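Local coordinates for protein ribosomal silencing factor RsfS (Bacillus halodurans, PDB 2O5A) that probably silences translation by binding ribosomal protein uL14 on the large ribosomal subunit and blocking its association with the small one, at residues 2-10 and 81-89. Numbering follows the deposited sequence.
Sequences SNQELLQLA and DLGDVVVHV
Leu6 CD1 lies 3.8 Å from Val85 CB and 4.0 Å from Leu82 CB, so one methyl bridges the hairpin turn and the start of strand 85-91. The side chains of Leu6 and Val85 run alongside one another with opposite headings. With CG1 anti to the backbone N (chi1 164°), Val85 sends CG2 to the helix backbone, 3.9 Å from Leu7 N, while CG1 faces Ala10. Ala10, one turn after Leu6, sets its CB 4.0 Å from Val87 CG2. The axes of helix 4-10 and strand 85-89 run 9.1 Å apart at only 20°, and along this shallow angle Val85 reaches Leu6, Leu7 and Ala10, while Val87 touches Ala10 alone; Val86 points away. In the second shell, an Asx turn shapes the hairpin: Gly83 N donates to Asp81 OD1 (3.0 Å, 155°), and Arg68 holds the other carboxylate oxygen in a salt bridge. Leu55 of helix 45-61 touches Leu82 and Val87, so that helix packs on the same sheet face as helix 4-16. Asp84 has its side chain about 3 Å from a manganese ion at nearest atoms; an alanine here would remove the carboxylate and would probably weaken the hold on the ion. Ser2 is poorly ordered and its fit against Asp84 doubtful. Apolar pairs carry the helix-to-sheet contact, while the carboxylates of Asp81 and Asp84 lie at the turn end.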
loop_
_atom_site.group_PDB
_atom_site.type_symbol
_atom_site.label_atom_id
_atom_site.label_comp_id
_atom_site.label_asym_id
_atom_site.label_seq_id
_atom_site.Cartn_x
_atom_site.Cartn_y
_atom_site.Cartn_z
ATOM N N SER A 2 -9.011 -6.957 -15.836
ATOM C CA SER A 2 -9.492 -8.193 -16.517
ATOM C C SER A 2 -10.759 -8.703 -15.861
ATOM O O SER A 2 -11.642 -7.926 -15.497
ATOM C CB SER A 2 -8.426 -9.288 -16.461
ATOM O OG SER A 2 -8.959 -10.561 -16.778
ATOM N N ASN A 3 -10.838 -10.020 -15.702
ATOM C CA ASN A 3 -12.006 -10.628 -15.100
ATOM C C ASN A 3 -11.655 -11.772 -14.162
ATOM O O ASN A 3 -10.491 -11.980 -13.814
ATOM C CB ASN A 3 -12.950 -11.129 -16.189
ATOM C CG ASN A 3 -14.389 -10.774 -15.908
ATOM O OD1 ASN A 3 -14.711 -9.614 -15.657
ATOM N ND2 ASN A 3 -15.268 -11.768 -15.948
ATOM N N GLN A 4 -12.679 -12.517 -13.766
ATOM C CA GLN A 4 -12.507 -13.639 -12.854
ATOM C C GLN A 4 -11.669 -14.772 -13.431
ATOM O O GLN A 4 -11.312 -15.704 -12.713
ATOM C CB GLN A 4 -13.870 -14.184 -12.422
ATOM C CG GLN A 4 -14.707 -13.207 -11.613
ATOM C CD GLN A 4 -15.855 -13.885 -10.892
ATOM O OE1 GLN A 4 -16.624 -13.239 -10.180
ATOM N NE2 GLN A 4 -15.974 -15.195 -11.070
ATOM N N GLU A 5 -11.359 -14.701 -14.721
ATOM C CA GLU A 5 -10.557 -15.741 -15.354
ATOM C C GLU A 5 -9.126 -15.755 -14.832
ATOM O O GLU A 5 -8.576 -16.818 -14.548
ATOM C CB GLU A 5 -10.557 -15.567 -16.875
ATOM C CG GLU A 5 -11.878 -15.938 -17.528
ATOM C CD GLU A 5 -12.737 -14.731 -17.844
ATOM O OE1 GLU A 5 -13.872 -14.921 -18.328
ATOM O OE2 GLU A 5 -12.278 -13.593 -17.614
ATOM N N LEU A 6 -8.522 -14.578 -14.709
ATOM C CA LEU A 6 -7.159 -14.483 -14.203
ATOM C C LEU A 6 -7.234 -14.628 -12.687
ATOM O O LEU A 6 -6.430 -15.332 -12.074
ATOM C CB LEU A 6 -6.548 -13.123 -14.551
ATOM C CG LEU A 6 -5.148 -13.087 -15.177
ATOM C CD1 LEU A 6 -4.454 -11.796 -14.761
ATOM C CD2 LEU A 6 -4.325 -14.284 -14.725
ATOM N N LEU A 7 -8.218 -13.956 -12.098
ATOM C CA LEU A 7 -8.429 -13.978 -10.657
ATOM C C LEU A 7 -8.633 -15.394 -10.126
ATOM O O LEU A 7 -8.025 -15.776 -9.127
ATOM C CB LEU A 7 -9.630 -13.101 -10.295
ATOM C CG LEU A 7 -9.872 -12.818 -8.811
ATOM C CD1 LEU A 7 -8.611 -12.255 -8.175
ATOM C CD2 LEU A 7 -11.026 -11.838 -8.670
ATOM N N GLN A 8 -9.493 -16.169 -10.783
ATOM C CA GLN A 8 -9.732 -17.545 -10.355
ATOM C C GLN A 8 -8.469 -18.356 -10.582
ATOM O O GLN A 8 -8.202 -19.329 -9.878
ATOM C CB GLN A 8 -10.874 -18.189 -11.144
ATOM C CG GLN A 8 -12.244 -18.062 -10.511
ATOM C CD GLN A 8 -13.172 -19.186 -10.932
ATOM O OE1 GLN A 8 -13.355 -19.443 -12.122
ATOM N NE2 GLN A 8 -13.760 -19.866 -9.954
ATOM N N LEU A 9 -7.699 -17.945 -11.583
ATOM C CA LEU A 9 -6.456 -18.617 -11.926
ATOM C C LEU A 9 -5.459 -18.399 -10.792
ATOM O O LEU A 9 -4.741 -19.317 -10.394
ATOM C CB LEU A 9 -5.899 -18.046 -13.234
ATOM C CG LEU A 9 -4.807 -18.838 -13.954
ATOM C CD1 LEU A 9 -5.314 -20.233 -14.282
ATOM C CD2 LEU A 9 -4.415 -18.111 -15.227
ATOM N N ALA A 10 -5.434 -17.176 -10.272
ATOM C CA ALA A 10 -4.536 -16.816 -9.183
ATOM C C ALA A 10 -5.014 -17.396 -7.854
ATOM O O ALA A 10 -4.208 -17.849 -7.041
ATOM C CB ALA A 10 -4.423 -15.299 -9.085
ATOM N N ASP A 81 2.956 -9.214 -10.134
ATOM C CA ASP A 81 2.114 -8.444 -11.040
ATOM C C ASP A 81 1.761 -9.276 -12.271
ATOM O O ASP A 81 2.619 -9.552 -13.111
ATOM C CB ASP A 81 2.835 -7.171 -11.478
ATOM C CG ASP A 81 1.887 -6.113 -12.005
ATOM O OD1 ASP A 81 0.801 -6.483 -12.503
ATOM O OD2 ASP A 81 2.230 -4.915 -11.932
ATOM N N LEU A 82 0.495 -9.671 -12.376
ATOM C CA LEU A 82 0.037 -10.468 -13.506
ATOM C C LEU A 82 -0.762 -9.619 -14.491
ATOM O O LEU A 82 -1.392 -10.145 -15.409
ATOM C CB LEU A 82 -0.826 -11.634 -13.019
ATOM C CG LEU A 82 -0.174 -12.621 -12.046
ATOM C CD1 LEU A 82 -1.210 -13.638 -11.589
ATOM C CD2 LEU A 82 1.002 -13.318 -12.714
ATOM N N GLY A 83 -0.730 -8.305 -14.295
ATOM C CA GLY A 83 -1.457 -7.409 -15.173
ATOM C C GLY A 83 -2.767 -6.939 -14.572
ATOM O O GLY A 83 -2.782 -6.116 -13.654
ATOM N N ASP A 84 -3.872 -7.459 -15.091
ATOM C CA ASP A 84 -5.192 -7.093 -14.599
ATOM C C ASP A 84 -5.349 -7.491 -13.137
ATOM O O ASP A 84 -6.194 -6.953 -12.422
ATOM C CB ASP A 84 -6.266 -7.778 -15.434
ATOM C CG ASP A 84 -6.249 -7.334 -16.885
ATOM O OD1 ASP A 84 -6.363 -6.117 -17.135
ATOM O OD2 ASP A 84 -6.126 -8.205 -17.773
ATOM N N VAL A 85 -4.530 -8.444 -12.704
ATOM C CA VAL A 85 -4.554 -8.916 -11.325
ATOM C C VAL A 85 -3.160 -8.816 -10.721
ATOM O O VAL A 85 -2.162 -9.142 -11.367
ATOM C CB VAL A 85 -5.030 -10.388 -11.226
ATOM C CG1 VAL A 85 -4.668 -10.965 -9.860
ATOM C CG2 VAL A 85 -6.533 -10.463 -11.437
ATOM N N VAL A 86 -3.100 -8.351 -9.480
ATOM C CA VAL A 86 -1.839 -8.216 -8.767
ATOM C C VAL A 86 -1.972 -8.972 -7.456
ATOM O O VAL A 86 -2.837 -8.660 -6.638
ATOM C CB VAL A 86 -1.519 -6.740 -8.469
ATOM C CG1 VAL A 86 -0.281 -6.643 -7.592
ATOM C CG2 VAL A 86 -1.305 -5.987 -9.769
ATOM N N VAL A 87 -1.118 -9.968 -7.261
ATOM C CA VAL A 87 -1.165 -10.772 -6.049
ATOM C C VAL A 87 -0.148 -10.325 -5.006
ATOM O O VAL A 87 1.000 -10.016 -5.329
ATOM C CB VAL A 87 -0.913 -12.264 -6.363
ATOM C CG1 VAL A 87 -1.154 -13.109 -5.118
ATOM C CG2 VAL A 87 -1.813 -12.713 -7.501
ATOM N N HIS A 88 -0.590 -10.296 -3.753
ATOM C CA HIS A 88 0.264 -9.914 -2.635
ATOM C C HIS A 88 0.340 -11.073 -1.649
ATOM O O HIS A 88 -0.643 -11.398 -0.985
ATOM C CB HIS A 88 -0.294 -8.683 -1.917
ATOM C CG HIS A 88 -0.181 -7.416 -2.709
ATOM N ND1 HIS A 88 -1.013 -7.125 -3.766
ATOM C CD2 HIS A 88 0.663 -6.366 -2.591
ATOM C CE1 HIS A 88 -0.688 -5.945 -4.268
ATOM N NE2 HIS A 88 0.330 -5.464 -3.572
ATOM N N VAL A 89 1.509 -11.694 -1.561
ATOM C CA VAL A 89 1.705 -12.815 -0.652
ATOM C C VAL A 89 2.546 -12.364 0.536
ATOM O O VAL A 89 3.760 -12.192 0.419
ATOM C CB VAL A 89 2.422 -13.991 -1.359
ATOM C CG1 VAL A 89 2.565 -15.165 -0.404
ATOM C CG2 VAL A 89 1.638 -14.408 -2.595
#